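Local structure of putative uncharacterized protein (Burkholderia ambifaria, 3W20) at residues T4-L9 / A18-I23; E95-A100 / Y131-L136; T139-E144 / R255-L260; G192-D197 / A225-L230. The protein probably oxidises N-substituted L-amino acids as a 2-oxoglutarate-dependent dioxygenase with a double-stranded beta-helix fold, here holding zinc at its metal site. All blocks are in the same frame, centred on the assembly; numbering follows the deposited sequence. Where two conformers were deposited one is given.

Contact 1. Residues T4-L9 / A18-I23; sequences TYPAQL and AEHMTI
Pro6 CA sits over the middle of the His20 imidazole, 4.0 Å from its centroid and 7° off the ring normal, a CH-pi contact. Pro6 CG comes up to His20 NE2 as well, at 3.6 Å. Further along the same face, Gln8 turns its amide over Ala18: chi1 of -62° sets CG beside the backbone N, and a bend at chi2 brings NE2 to 3.3 Å from Ala18 CB, a plain van der Waals touch. The other face carries Tyr5, Ala7, Glu19 and Met21. Here the selenomethionine Met21 lays its CG against Ala7 CB at 3.5 Å, with SE close to the same methyl, while Tyr5, with CG beside its backbone N, brings CE2 to 3.7 Å from Ile23 CG1. Behind these side chains, Tyr5 and Met21 exchange backbone hydrogen bonds in both directions, as do Ala7 and Glu19; the shortest runs from Ala7 N to Glu19 O, 2.7 Å. Strand 37-41 flanks segment 4-9 on its other edge, and Leu115 of helix 111-120 packs on both Tyr5 and Ile23. Thr22 stands at the N-cap of the following helix, its OG1 bonded to Ala25 N. The whole is an antiparallel beta hairpin of strands 4-10 and 17-22 at the margin of the large mixed sheet.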
loop_
_atom_site.group_PDB
_atom_site.type_symbol
_atom_site.label_atom_id
_atom_site.label_comp_id
_atom_site.label_asym_id
_atom_site.label_seq_id
_atom_site.Cartn_x
_atom_site.Cartn_y
_atom_site.Cartn_z
ATOM N N THR A 4 -0.465 -35.497 12.925
ATOM C CA THR A 4 -1.883 -35.489 13.297
ATOM C C THR A 4 -1.947 -34.968 14.731
ATOM O O THR A 4 -0.970 -35.012 15.432
ATOM C CB THR A 4 -2.552 -36.869 13.112
ATOM O OG1 THR A 4 -1.948 -37.780 14.043
ATOM C CG2 THR A 4 -2.353 -37.372 11.723
ATOM N N TYR A 5 -3.062 -34.353 15.129
ATOM C CA TYR A 5 -3.262 -33.775 16.404
ATOM C C TYR A 5 -4.678 -34.093 16.850
ATOM O O TYR A 5 -5.551 -34.216 16.000
ATOM C CB TYR A 5 -3.173 -32.289 16.240
ATOM C CG TYR A 5 -1.956 -31.766 15.601
ATOM C CD1 TYR A 5 -0.845 -31.459 16.377
ATOM C CD2 TYR A 5 -1.911 -31.488 14.206
ATOM C CE1 TYR A 5 0.279 -30.882 15.794
ATOM C CE2 TYR A 5 -0.788 -30.934 13.628
ATOM C CZ TYR A 5 0.296 -30.640 14.433
ATOM O OH TYR A 5 1.436 -30.055 13.889
ATOM N N PRO A 6 -4.910 -34.245 18.181
ATOM C CA PRO A 6 -6.256 -34.362 18.735
ATOM C C PRO A 6 -7.133 -33.206 18.195
ATOM O O PRO A 6 -6.710 -32.037 18.283
ATOM C CB PRO A 6 -6.017 -34.162 20.265
ATOM C CG PRO A 6 -4.595 -34.605 20.499
ATOM C CD PRO A 6 -3.866 -34.158 19.243
ATOM N N ALA A 7 -8.345 -33.517 17.723
ATOM C CA ALA A 7 -9.257 -32.489 17.156
ATOM C C ALA A 7 -10.692 -32.731 17.628
ATOM O O ALA A 7 -11.146 -33.909 17.768
ATOM C CB ALA A 7 -9.164 -32.463 15.629
ATOM N N GLN A 8 -11.368 -31.652 17.939
ATOM C CA GLN A 8 -12.844 -31.744 18.143
ATOM C C GLN A 8 -13.521 -31.035 16.986
ATOM O O GLN A 8 -13.240 -29.840 16.696
ATOM C CB GLN A 8 -13.280 -31.082 19.450
ATOM C CG GLN A 8 -12.693 -31.712 20.757
ATOM C CD GLN A 8 -13.107 -33.185 20.955
ATOM O OE1 GLN A 8 -14.284 -33.519 20.836
ATOM N NE2 GLN A 8 -12.119 -34.078 21.255
ATOM N N LEU A 9 -14.422 -31.740 16.314
ATOM C CA LEU A 9 -15.050 -31.136 15.138
ATOM C C LEU A 9 -16.513 -30.789 15.474
ATOM O O LEU A 9 -17.306 -31.663 15.853
ATOM C CB LEU A 9 -14.943 -32.132 13.971
ATOM C CG LEU A 9 -15.389 -31.763 12.563
ATOM C CD1 LEU A 9 -14.555 -32.693 11.668
ATOM C CD2 LEU A 9 -16.886 -31.995 12.326
ATOM N N ALA A 18 -14.815 -36.423 18.065
ATOM C CA ALA A 18 -13.415 -36.376 18.478
ATOM C C ALA A 18 -12.551 -37.236 17.538
ATOM O O ALA A 18 -12.801 -38.406 17.374
ATOM C CB ALA A 18 -13.273 -36.823 19.933
ATOM N N GLU A 19 -11.559 -36.659 16.890
ATOM C CA GLU A 19 -10.733 -37.401 15.912
ATOM C C GLU A 19 -9.306 -36.907 16.030
ATOM O O GLU A 19 -9.070 -35.844 16.524
ATOM C CB GLU A 19 -11.227 -37.147 14.477
ATOM C CG GLU A 19 -12.444 -37.990 14.099
ATOM C CD GLU A 19 -13.340 -37.313 13.075
ATOM O OE1 GLU A 19 -14.587 -37.287 13.273
ATOM O OE2 GLU A 19 -12.789 -36.801 12.078
ATOM N N HIS A 20 -8.363 -37.693 15.556
ATOM C CA HIS A 20 -7.016 -37.227 15.362
ATOM C C HIS A 20 -6.872 -36.851 13.886
ATOM O O HIS A 20 -7.120 -37.674 12.996
ATOM C CB HIS A 20 -6.048 -38.337 15.757
ATOM C CG HIS A 20 -5.628 -38.278 17.211
ATOM N ND1 HIS A 20 -6.477 -38.575 18.223
ATOM C CD2 HIS A 20 -4.417 -37.888 17.806
ATOM C CE1 HIS A 20 -5.853 -38.391 19.409
ATOM N NE2 HIS A 20 -4.582 -37.978 19.150
HETATM N N MSE A 21 -6.495 -35.604 13.583
HETATM C CA MSE A 21 -6.506 -35.169 12.180
HETATM C C MSE A 21 -5.297 -34.381 11.879
HETATM O O MSE A 21 -4.731 -33.723 12.779
HETATM C CB MSE A 21 -7.614 -34.147 11.795
HETATM C CG MSE A 21 -8.793 -34.382 12.673
HETATM SE SE MSE A 21 -10.186 -33.171 12.009
HETATM C CE MSE A 21 -10.382 -33.757 10.185
ATOM N N THR A 22 -4.915 -34.356 10.613
ATOM C CA THR A 22 -3.870 -33.400 10.198
ATOM C C THR A 22 -4.493 -32.029 10.083
ATOM O O THR A 22 -5.737 -31.895 9.971
ATOM C CB THR A 22 -3.274 -33.727 8.825
ATOM O OG1 THR A 22 -4.308 -33.745 7.816
ATOM C CG2 THR A 22 -2.597 -35.084 8.837
ATOM N N ILE A 23 -3.642 -30.989 10.095
ATOM C CA ILE A 23 -4.132 -29.641 9.743
ATOM C C ILE A 23 -4.819 -29.610 8.361
ATOM O O ILE A 23 -5.887 -29.014 8.221
ATOM C CB ILE A 23 -2.935 -28.612 9.711
ATOM C CG1 ILE A 23 -2.239 -28.654 11.068
ATOM C CG2 ILE A 23 -3.423 -27.210 9.246
ATOM C CD1 ILE A 23 -2.653 -27.595 12.042
#

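Contact 2. Residues E95-A100 / Y131-L136; sequences EYFGIA and YEVEFL
The rings of Tyr96, Phe97 and Phe135 gather into an aromatic cluster between helix and strand. Phe97 presents its edge to the face of Phe135 in a T-shaped pair, centroids 5.0 Å apart and planes at 81°, with CE1 over the Phe135 ring. Tyr96 CG stands anti to its backbone N (chi1 -180°), which carries the ring out to meet Phe135 obliquely, CE2 lying 3.7 Å from CD1 of Phe135. Smaller side chains flank the rings: Val133 CG2 touches Phe97 CD1 at 4.0 Å, and Ala100 CB nestles against the backbone from Glu134 to Leu136. Helix 87-107 packs on the short strand 133-134, which pairs with strand 123-127 at one end of the large sheet, and Ala94 of the second subunit packs on both Phe97 and Val133. Polar links are fewer. Leu136 N gives a weak, bent 3.1 Å bond to Tyr96 OH, which also bonds the C-terminal carboxylate of Asp273. One water donates to Phe97 O and to Glu134 O, 2.7 Å from each oxygen.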
loop_
_atom_site.group_PDB
_atom_site.type_symbol
_atom_site.label_atom_id
_atom_site.label_comp_id
_atom_site.label_asym_id
_atom_site.label_seq_id
_atom_site.Cartn_x
_atom_site.Cartn_y
_atom_site.Cartn_z
ATOM N N GLU A 95 -0.988 2.569 4.009
ATOM C CA GLU A 95 -0.368 2.085 5.279
ATOM C C GLU A 95 -0.393 0.582 5.379
ATOM O O GLU A 95 0.643 -0.090 5.643
ATOM C CB GLU A 95 -1.024 2.670 6.573
ATOM C CG GLU A 95 -0.812 4.146 6.818
ATOM C CD GLU A 95 -1.564 4.502 8.119
ATOM O OE1 GLU A 95 -1.247 3.920 9.198
ATOM O OE2 GLU A 95 -2.514 5.273 8.027
ATOM N N TYR A 96 -1.541 0.016 5.046
ATOM C CA TYR A 96 -1.692 -1.428 5.166
ATOM C C TYR A 96 -0.711 -2.170 4.280
ATOM O O TYR A 96 0.034 -3.065 4.776
ATOM C CB TYR A 96 -3.121 -1.837 4.833
ATOM C CG TYR A 96 -3.336 -3.343 4.953
ATOM C CD1 TYR A 96 -3.610 -3.966 6.174
ATOM C CD2 TYR A 96 -3.292 -4.135 3.812
ATOM C CE1 TYR A 96 -3.818 -5.370 6.218
ATOM C CE2 TYR A 96 -3.504 -5.517 3.851
ATOM C CZ TYR A 96 -3.753 -6.119 5.053
ATOM O OH TYR A 96 -3.951 -7.481 5.080
ATOM N N PHE A 97 -0.680 -1.814 3.022
ATOM C CA PHE A 97 0.181 -2.557 2.070
ATOM C C PHE A 97 1.636 -2.193 2.207
ATOM O O PHE A 97 2.479 -3.062 2.016
ATOM C CB PHE A 97 -0.337 -2.399 0.642
ATOM C CG PHE A 97 -1.585 -3.212 0.456
ATOM C CD1 PHE A 97 -1.524 -4.603 0.332
ATOM C CD2 PHE A 97 -2.820 -2.567 0.480
ATOM C CE1 PHE A 97 -2.714 -5.343 0.213
ATOM C CE2 PHE A 97 -4.009 -3.289 0.386
ATOM C CZ PHE A 97 -3.922 -4.677 0.221
ATOM N N GLY A 98 1.903 -0.977 2.637
ATOM C CA GLY A 98 3.310 -0.521 2.865
ATOM C C GLY A 98 3.882 -1.283 4.060
ATOM O O GLY A 98 5.045 -1.751 4.064
ATOM N N ILE A 99 3.072 -1.481 5.068
ATOM C CA ILE A 99 3.534 -2.191 6.287
ATOM C C ILE A 99 3.723 -3.670 5.996
ATOM O O ILE A 99 4.709 -4.271 6.422
ATOM C CB ILE A 99 2.567 -2.009 7.467
ATOM C CG1 ILE A 99 2.702 -0.575 8.000
ATOM C CG2 ILE A 99 2.868 -2.932 8.651
ATOM C CD1 ILE A 99 1.609 -0.253 8.989
ATOM N N ALA A 100 2.799 -4.254 5.246
ATOM C CA ALA A 100 2.798 -5.719 5.127
ATOM C C ALA A 100 4.156 -6.157 4.544
ATOM O O ALA A 100 4.740 -7.179 4.886
ATOM C CB ALA A 100 1.718 -6.162 4.178
ATOM N N TYR A 131 2.255 -6.648 -11.486
ATOM C CA TYR A 131 2.859 -6.570 -10.143
ATOM C C TYR A 131 1.927 -7.199 -9.118
ATOM O O TYR A 131 0.704 -6.966 -9.166
ATOM C CB TYR A 131 3.146 -5.107 -9.734
ATOM C CG TYR A 131 3.651 -4.231 -10.872
ATOM C CD1 TYR A 131 4.989 -4.286 -11.285
ATOM C CD2 TYR A 131 2.776 -3.369 -11.562
ATOM C CE1 TYR A 131 5.447 -3.502 -12.334
ATOM C CE2 TYR A 131 3.225 -2.583 -12.613
ATOM C CZ TYR A 131 4.562 -2.647 -12.994
ATOM O OH TYR A 131 5.011 -1.863 -14.043
ATOM N N GLU A 132 2.473 -7.977 -8.189
ATOM C CA GLU A 132 1.670 -8.380 -7.025
ATOM C C GLU A 132 2.308 -8.093 -5.645
ATOM O O GLU A 132 3.487 -8.365 -5.408
ATOM C CB GLU A 132 1.169 -9.813 -7.145
ATOM C CG GLU A 132 2.209 -10.863 -6.806
ATOM C CD GLU A 132 1.979 -12.154 -7.562
ATOM O OE1 GLU A 132 0.812 -12.535 -7.781
ATOM O OE2 GLU A 132 2.980 -12.783 -7.945
ATOM N N VAL A 133 1.508 -7.509 -4.756
ATOM C CA VAL A 133 2.024 -7.095 -3.462
ATOM C C VAL A 133 1.135 -7.865 -2.451
ATOM O O VAL A 133 0.020 -8.261 -2.766
ATOM C CB VAL A 133 1.981 -5.573 -3.291
ATOM C CG1 VAL A 133 2.614 -4.865 -4.517
ATOM C CG2 VAL A 133 0.602 -5.076 -2.981
ATOM N N GLU A 134 1.683 -8.090 -1.288
ATOM C CA GLU A 134 1.112 -9.033 -0.327
ATOM C C GLU A 134 0.262 -8.256 0.677
ATOM O O GLU A 134 0.595 -7.152 1.095
ATOM C CB GLU A 134 2.220 -9.743 0.442
ATOM C CG GLU A 134 3.086 -10.600 -0.506
ATOM C CD GLU A 134 4.205 -11.306 0.250
ATOM O OE1 GLU A 134 4.583 -10.913 1.361
ATOM O OE2 GLU A 134 4.685 -12.306 -0.305
ATOM N N PHE A 135 -0.829 -8.917 1.061
ATOM C CA PHE A 135 -1.537 -8.595 2.282
ATOM C C PHE A 135 -0.670 -8.970 3.483
ATOM O O PHE A 135 0.252 -9.845 3.397
ATOM C CB PHE A 135 -2.791 -9.434 2.315
ATOM C CG PHE A 135 -3.921 -8.903 1.394
ATOM C CD1 PHE A 135 -5.064 -8.307 1.922
ATOM C CD2 PHE A 135 -3.832 -9.048 0.033
ATOM C CE1 PHE A 135 -6.075 -7.823 1.060
ATOM C CE2 PHE A 135 -4.825 -8.570 -0.822
ATOM C CZ PHE A 135 -5.953 -7.979 -0.314
ATOM N N LEU A 136 -0.953 -8.317 4.606
ATOM C CA LEU A 136 -0.336 -8.684 5.861
ATOM C C LEU A 136 -0.614 -10.178 6.120
ATOM O O LEU A 136 -1.752 -10.659 5.902
ATOM C CB LEU A 136 -0.960 -7.838 7.010
ATOM C CG LEU A 136 -0.554 -8.289 8.396
ATOM C CD1 LEU A 136 0.934 -7.920 8.489
ATOM C CD2 LEU A 136 -1.301 -7.542 9.488
HETATM O O HOH W 1 2.392 -5.203 0.409
#

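Contact 3. Residues T139-E144 / R255-L260; sequences TRRVYE and RRTMGL
Arg141 leans across Thr257 and Gly259 of the partner strand. CB passes 3.5 Å from Thr257 OG1, and CD lies near the same hydroxyl, for which the model holds no hydrogen-bond partner. With the chain extended from CG onward, NE reaches back to Thr139 OG1 at 3.1 Å, a bond tilted from the guanidinium plane. The guanidinium then spreads over Gly259, whose CA lies under one face, 3.6 Å from both CZ and NH2, while NH1 comes to 3.3 Å from Gly259 C. Asp273 OD1 takes NH1 in a salt bridge and OD2 bonds Thr139 OG1, so this carboxylate holds both the guanidinium and the hydroxyl that receives NE. Arg255 runs alongside Tyr143 in a cation-pi contact, its CZ 4.7 Å from the ring centroid and its guanidinium steeply tilted (65°) to the ring; NH1 comes nearest the face, offset toward the rim, 3.2 Å from CE2, and the ring's edge faces Thr257 OG1. Beneath, six backbone bonds join the antiparallel strands through the pairs Thr139-Gly259, Arg141-Thr257 and Tyr143-Arg255. These strands belong to the double-stranded beta-helix, and Arg141, Tyr143, Arg255 and Thr257, all on one face, form part of its 2-oxoglutarate pocket, here without that ligand.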
loop_
_atom_site.group_PDB
_atom_site.type_symbol
_atom_site.label_atom_id
_atom_site.label_comp_id
_atom_site.label_asym_id
_atom_site.label_seq_id
_atom_site.Cartn_x
_atom_site.Cartn_y
_atom_site.Cartn_z
ATOM N N THR A 139 -1.202 -11.748 12.716
ATOM C CA THR A 139 -1.032 -10.838 13.791
ATOM C C THR A 139 -0.972 -11.589 15.140
ATOM O O THR A 139 -1.598 -12.662 15.362
ATOM C CB THR A 139 -2.166 -9.767 13.883
ATOM O OG1 THR A 139 -3.375 -10.448 14.010
ATOM C CG2 THR A 139 -2.345 -8.959 12.645
ATOM N N ARG A 140 -0.130 -11.067 16.046
ATOM C CA ARG A 140 -0.242 -11.466 17.431
ATOM C C ARG A 140 -1.207 -10.538 18.131
ATOM O O ARG A 140 -1.193 -9.300 17.894
ATOM C CB ARG A 140 1.157 -11.337 18.092
ATOM C CG ARG A 140 2.122 -12.376 17.663
ATOM C CD ARG A 140 3.433 -12.340 18.508
ATOM N NE ARG A 140 4.001 -11.010 18.490
ATOM C CZ ARG A 140 5.163 -10.652 19.077
ATOM N NH1 ARG A 140 5.901 -11.532 19.726
ATOM N NH2 ARG A 140 5.574 -9.401 19.005
ATOM N N ARG A 141 -2.057 -11.060 19.000
ATOM C CA ARG A 141 -3.228 -10.304 19.467
ATOM C C ARG A 141 -3.169 -10.343 20.968
ATOM O O ARG A 141 -3.042 -11.441 21.589
ATOM C CB ARG A 141 -4.547 -10.957 18.942
ATOM C CG ARG A 141 -4.777 -10.802 17.408
ATOM C CD ARG A 141 -5.714 -11.888 16.856
ATOM N NE ARG A 141 -5.759 -11.956 15.384
ATOM C CZ ARG A 141 -6.439 -12.864 14.701
ATOM N NH1 ARG A 141 -6.434 -12.838 13.321
ATOM N NH2 ARG A 141 -7.117 -13.825 15.365
ATOM N N VAL A 142 -3.230 -9.165 21.579
ATOM C CA VAL A 142 -3.326 -9.026 23.045
ATOM C C VAL A 142 -4.762 -8.539 23.365
ATOM O O VAL A 142 -5.233 -7.542 22.817
ATOM C CB VAL A 142 -2.248 -8.034 23.584
ATOM C CG1 VAL A 142 -2.367 -7.846 25.080
ATOM C CG2 VAL A 142 -0.833 -8.519 23.213
ATOM N N TYR A 143 -5.471 -9.264 24.218
ATOM C CA TYR A 143 -6.831 -8.869 24.625
ATOM C C TYR A 143 -6.683 -8.442 26.103
ATOM O O TYR A 143 -6.455 -9.314 26.936
ATOM C CB TYR A 143 -7.784 -10.068 24.517
ATOM C CG TYR A 143 -8.003 -10.509 23.074
ATOM C CD1 TYR A 143 -9.056 -9.991 22.328
ATOM C CD2 TYR A 143 -7.119 -11.400 22.443
ATOM C CE1 TYR A 143 -9.271 -10.341 20.999
ATOM C CE2 TYR A 143 -7.315 -11.744 21.105
ATOM C CZ TYR A 143 -8.398 -11.236 20.394
ATOM O OH TYR A 143 -8.620 -11.557 19.078
ATOM N N GLU A 144 -6.741 -7.129 26.403
ATOM C CA GLU A 144 -6.722 -6.641 27.823
ATOM C C GLU A 144 -8.160 -6.589 28.342
ATOM O O GLU A 144 -9.084 -6.317 27.553
ATOM C CB GLU A 144 -6.061 -5.262 28.000
ATOM C CG GLU A 144 -4.574 -5.155 27.631
ATOM C CD GLU A 144 -3.615 -5.955 28.529
ATOM O OE1 GLU A 144 -4.062 -6.678 29.449
ATOM O OE2 GLU A 144 -2.382 -5.879 28.303
ATOM N N ARG A 255 -5.393 -12.130 27.726
ATOM C CA ARG A 255 -5.530 -13.291 26.820
ATOM C C ARG A 255 -4.572 -12.995 25.649
ATOM O O ARG A 255 -4.558 -11.876 25.141
ATOM C CB ARG A 255 -6.990 -13.417 26.351
ATOM C CG ARG A 255 -7.333 -14.626 25.464
ATOM C CD ARG A 255 -8.796 -14.512 25.066
ATOM N NE ARG A 255 -9.223 -15.514 24.072
ATOM C CZ ARG A 255 -9.406 -15.282 22.758
ATOM N NH1 ARG A 255 -9.249 -14.069 22.216
ATOM N NH2 ARG A 255 -9.825 -16.290 21.982
ATOM N N ARG A 256 -3.735 -13.963 25.272
ATOM C CA ARG A 256 -2.938 -13.768 24.058
ATOM C C ARG A 256 -3.241 -14.854 23.030
ATOM O O ARG A 256 -3.308 -16.019 23.402
ATOM C CB ARG A 256 -1.449 -13.783 24.420
ATOM C CG ARG A 256 -1.056 -12.488 25.121
ATOM C CD ARG A 256 0.411 -12.463 25.429
ATOM N NE ARG A 256 0.797 -13.553 26.299
ATOM C CZ ARG A 256 1.932 -14.192 26.155
ATOM N NH1 ARG A 256 2.754 -13.821 25.176
ATOM N NH2 ARG A 256 2.237 -15.181 26.959
ATOM N N THR A 257 -3.414 -14.441 21.765
ATOM C CA THR A 257 -3.604 -15.376 20.626
ATOM C C THR A 257 -2.753 -14.887 19.450
ATOM O O THR A 257 -2.291 -13.715 19.447
ATOM C CB THR A 257 -5.092 -15.471 20.153
ATOM O OG1 THR A 257 -5.435 -14.237 19.572
ATOM C CG2 THR A 257 -6.031 -15.728 21.364
HETATM N N MSE A 258 -2.543 -15.756 18.452
HETATM C CA MSE A 258 -1.916 -15.397 17.220
HETATM C C MSE A 258 -2.904 -15.829 16.177
HETATM O O MSE A 258 -3.384 -16.962 16.265
HETATM C CB MSE A 258 -0.825 -16.540 17.194
HETATM C CG MSE A 258 0.376 -16.247 16.428
HETATM SE SE MSE A 258 1.558 -17.644 17.231
HETATM C CE MSE A 258 1.913 -16.718 18.785
ATOM N N GLY A 259 -3.214 -15.025 15.171
ATOM C CA GLY A 259 -4.194 -15.565 14.156
ATOM C C GLY A 259 -4.022 -15.069 12.712
ATOM O O GLY A 259 -3.299 -14.129 12.408
ATOM N N LEU A 260 -4.740 -15.711 11.811
ATOM C CA LEU A 260 -4.843 -15.202 10.457
ATOM C C LEU A 260 -6.178 -15.712 9.888
ATOM O O LEU A 260 -6.971 -16.314 10.614
ATOM C CB LEU A 260 -3.677 -15.721 9.638
ATOM C CG LEU A 260 -3.326 -17.198 9.661
ATOM C CD1 LEU A 260 -4.266 -18.126 8.849
ATOM C CD2 LEU A 260 -1.862 -17.358 9.150
#

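Contact 4. Residues G192-D197 / A225-L230; sequences GMVMWD and AAKIML
Strands 193-196 and 227-230 run antiparallel, their axes 4.6 Å apart at the closest, with two-way backbone bonds at Met193-Leu230 and Met195-Ile228 and a further one from Asp197 N to Ala226 O. They are two strands of a three-stranded antiparallel sheet, with 193-196 in the middle and, on its other side, 246-248, which carries the zinc ligand His246 in this double-stranded beta-helix enzyme. Met193 packs on that histidine. On the face of Met193 and Met195, Ile228 stands beside Met195, and the selenomethionine chain, bent at chi3 (75°), drives CE to 3.5 Å from Ile228 CD1, a tight carbon contact; Phe240 of the large sheet packs against Met193 and Met195. The opposite face is built round Trp196 and Lys227, which lie side by side. Lys227 CB sits over the five-membered ring, 4.2 Å from its centroid, a CH-pi contact, while CD meets Val194 CG1 at 3.8 Å. That methyl stands 3.7 Å above the Trp196 ring plane, offset toward the rim.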
loop_
_atom_site.group_PDB
_atom_site.type_symbol
_atom_site.label_atom_id
_atom_site.label_comp_id
_atom_site.label_asym_id
_atom_site.label_seq_id
_atom_site.Cartn_x
_atom_site.Cartn_y
_atom_site.Cartn_z
ATOM N N GLY A 192 -13.925 -17.177 26.159
ATOM C CA GLY A 192 -13.774 -17.944 24.925
ATOM C C GLY A 192 -14.545 -17.241 23.832
ATOM O O GLY A 192 -14.551 -16.049 23.788
HETATM N N MSE A 193 -15.163 -18.020 22.940
HETATM C CA MSE A 193 -15.785 -17.504 21.697
HETATM C C MSE A 193 -17.162 -18.069 21.568
HETATM O O MSE A 193 -17.353 -19.293 21.780
HETATM C CB MSE A 193 -14.918 -17.912 20.475
HETATM C CG MSE A 193 -15.517 -17.229 19.259
HETATM SE SE MSE A 193 -14.287 -17.810 17.768
HETATM C CE MSE A 193 -15.570 -18.376 16.535
ATOM N N VAL A 194 -18.115 -17.245 21.193
ATOM C CA VAL A 194 -19.440 -17.732 20.856
ATOM C C VAL A 194 -19.580 -17.556 19.303
ATOM O O VAL A 194 -19.155 -16.544 18.739
ATOM C CB VAL A 194 -20.520 -16.937 21.568
ATOM C CG1 VAL A 194 -21.859 -17.446 21.127
ATOM C CG2 VAL A 194 -20.320 -17.169 23.074
HETATM N N MSE A 195 -20.177 -18.546 18.644
HETATM C CA MSE A 195 -20.342 -18.492 17.185
HETATM C C MSE A 195 -21.828 -18.835 16.923
HETATM O O MSE A 195 -22.327 -19.914 17.385
HETATM C CB MSE A 195 -19.332 -19.508 16.526
HETATM C CG MSE A 195 -19.722 -19.497 15.074
HETATM SE SE MSE A 195 -18.350 -20.674 14.168
HETATM C CE MSE A 195 -18.794 -22.391 14.607
ATOM N N TRP A 196 -22.571 -17.918 16.228
ATOM C CA TRP A 196 -23.919 -18.206 15.880
ATOM C C TRP A 196 -24.145 -18.687 14.450
ATOM O O TRP A 196 -23.359 -18.387 13.533
ATOM C CB TRP A 196 -24.742 -16.941 16.021
ATOM C CG TRP A 196 -24.857 -16.390 17.449
ATOM C CD1 TRP A 196 -25.906 -16.585 18.364
ATOM C CD2 TRP A 196 -23.917 -15.504 18.138
ATOM N NE1 TRP A 196 -25.666 -15.889 19.532
ATOM C CE2 TRP A 196 -24.522 -15.207 19.459
ATOM C CE3 TRP A 196 -22.773 -14.859 17.782
ATOM C CZ2 TRP A 196 -23.878 -14.390 20.384
ATOM C CZ3 TRP A 196 -22.121 -14.046 18.727
ATOM C CH2 TRP A 196 -22.697 -13.782 19.978
ATOM N N ASP A 197 -25.253 -19.434 14.263
ATOM C CA ASP A 197 -25.709 -19.849 12.934
ATOM C C ASP A 197 -26.452 -18.721 12.240
ATOM O O ASP A 197 -27.716 -18.697 12.023
ATOM C CB ASP A 197 -26.481 -21.179 13.081
ATOM C CG ASP A 197 -27.116 -21.621 11.807
ATOM O OD1 ASP A 197 -26.547 -21.340 10.740
ATOM O OD2 ASP A 197 -28.236 -22.173 11.899
ATOM N N ALA A 225 -31.132 -18.107 16.589
ATOM C CA ALA A 225 -29.980 -18.795 15.966
ATOM C C ALA A 225 -29.289 -19.768 16.936
ATOM O O ALA A 225 -28.943 -19.386 18.057
ATOM C CB ALA A 225 -28.982 -17.785 15.426
ATOM N N ALA A 226 -28.990 -20.956 16.439
ATOM C CA ALA A 226 -28.201 -21.930 17.183
ATOM C C ALA A 226 -26.807 -21.327 17.459
ATOM O O ALA A 226 -26.246 -20.613 16.618
ATOM C CB ALA A 226 -28.114 -23.281 16.463
ATOM N N LYS A 227 -26.246 -21.623 18.643
ATOM C CA LYS A 227 -24.897 -21.147 18.914
ATOM C C LYS A 227 -23.975 -22.263 19.384
ATOM O O LYS A 227 -24.438 -23.226 20.013
ATOM C CB LYS A 227 -24.874 -19.894 19.846
ATOM C CG LYS A 227 -25.051 -20.210 21.267
ATOM C CD LYS A 227 -25.234 -18.935 22.092
ATOM C CE LYS A 227 -25.697 -19.439 23.444
ATOM N NZ LYS A 227 -25.878 -18.280 24.377
ATOM N N ILE A 228 -22.684 -22.127 19.062
ATOM C CA ILE A 228 -21.614 -23.008 19.537
ATOM C C ILE A 228 -20.796 -22.153 20.449
ATOM O O ILE A 228 -20.294 -21.076 20.042
ATOM C CB ILE A 228 -20.760 -23.415 18.338
ATOM C CG1 ILE A 228 -21.598 -24.308 17.435
ATOM C CG2 ILE A 228 -19.519 -24.136 18.813
ATOM C CD1 ILE A 228 -20.868 -24.704 16.161
HETATM N N MSE A 229 -20.695 -22.547 21.738
HETATM C CA MSE A 229 -19.735 -21.891 22.654
HETATM C C MSE A 229 -18.421 -22.654 22.755
HETATM O O MSE A 229 -18.390 -23.834 22.994
HETATM C CB MSE A 229 -20.385 -21.606 24.042
HETATM C CG MSE A 229 -21.453 -20.511 23.874
HETATM SE SE MSE A 229 -22.454 -20.311 25.571
HETATM C CE MSE A 229 -20.893 -20.244 26.764
ATOM N N LEU A 230 -17.296 -21.952 22.515
ATOM C CA LEU A 230 -15.986 -22.560 22.489
ATOM C C LEU A 230 -15.145 -21.901 23.600
ATOM O O LEU A 230 -15.362 -20.719 23.862
ATOM C CB LEU A 230 -15.320 -22.174 21.150
ATOM C CG LEU A 230 -15.915 -22.727 19.860
ATOM C CD1 LEU A 230 -15.092 -22.271 18.671
ATOM C CD2 LEU A 230 -15.874 -24.240 19.961
#

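Overall arrangement
Contact 3 lies at the heart of the arrangement: its Arg141 side chain is about 7 Å from the zinc ion, which His155, Asp157 and His246 hold. Contact 4 borders the same site from the smaller sheet; the Met193 side chain is also about 7 Å from the zinc, and the nearest atoms of contacts 3 and 4 are about 5 Å apart. Contacts 1 and 2 are peripheral, on opposite sides of the chain's centre with their own centres 33 Å apart, yet both reach the large mixed sheet that includes contact 3. Segment 131-136 of contact 2 is followed almost at once by 139-144 of contact 3, and Asp273 bonds side chains in both. Contact 2 also meets the second subunit.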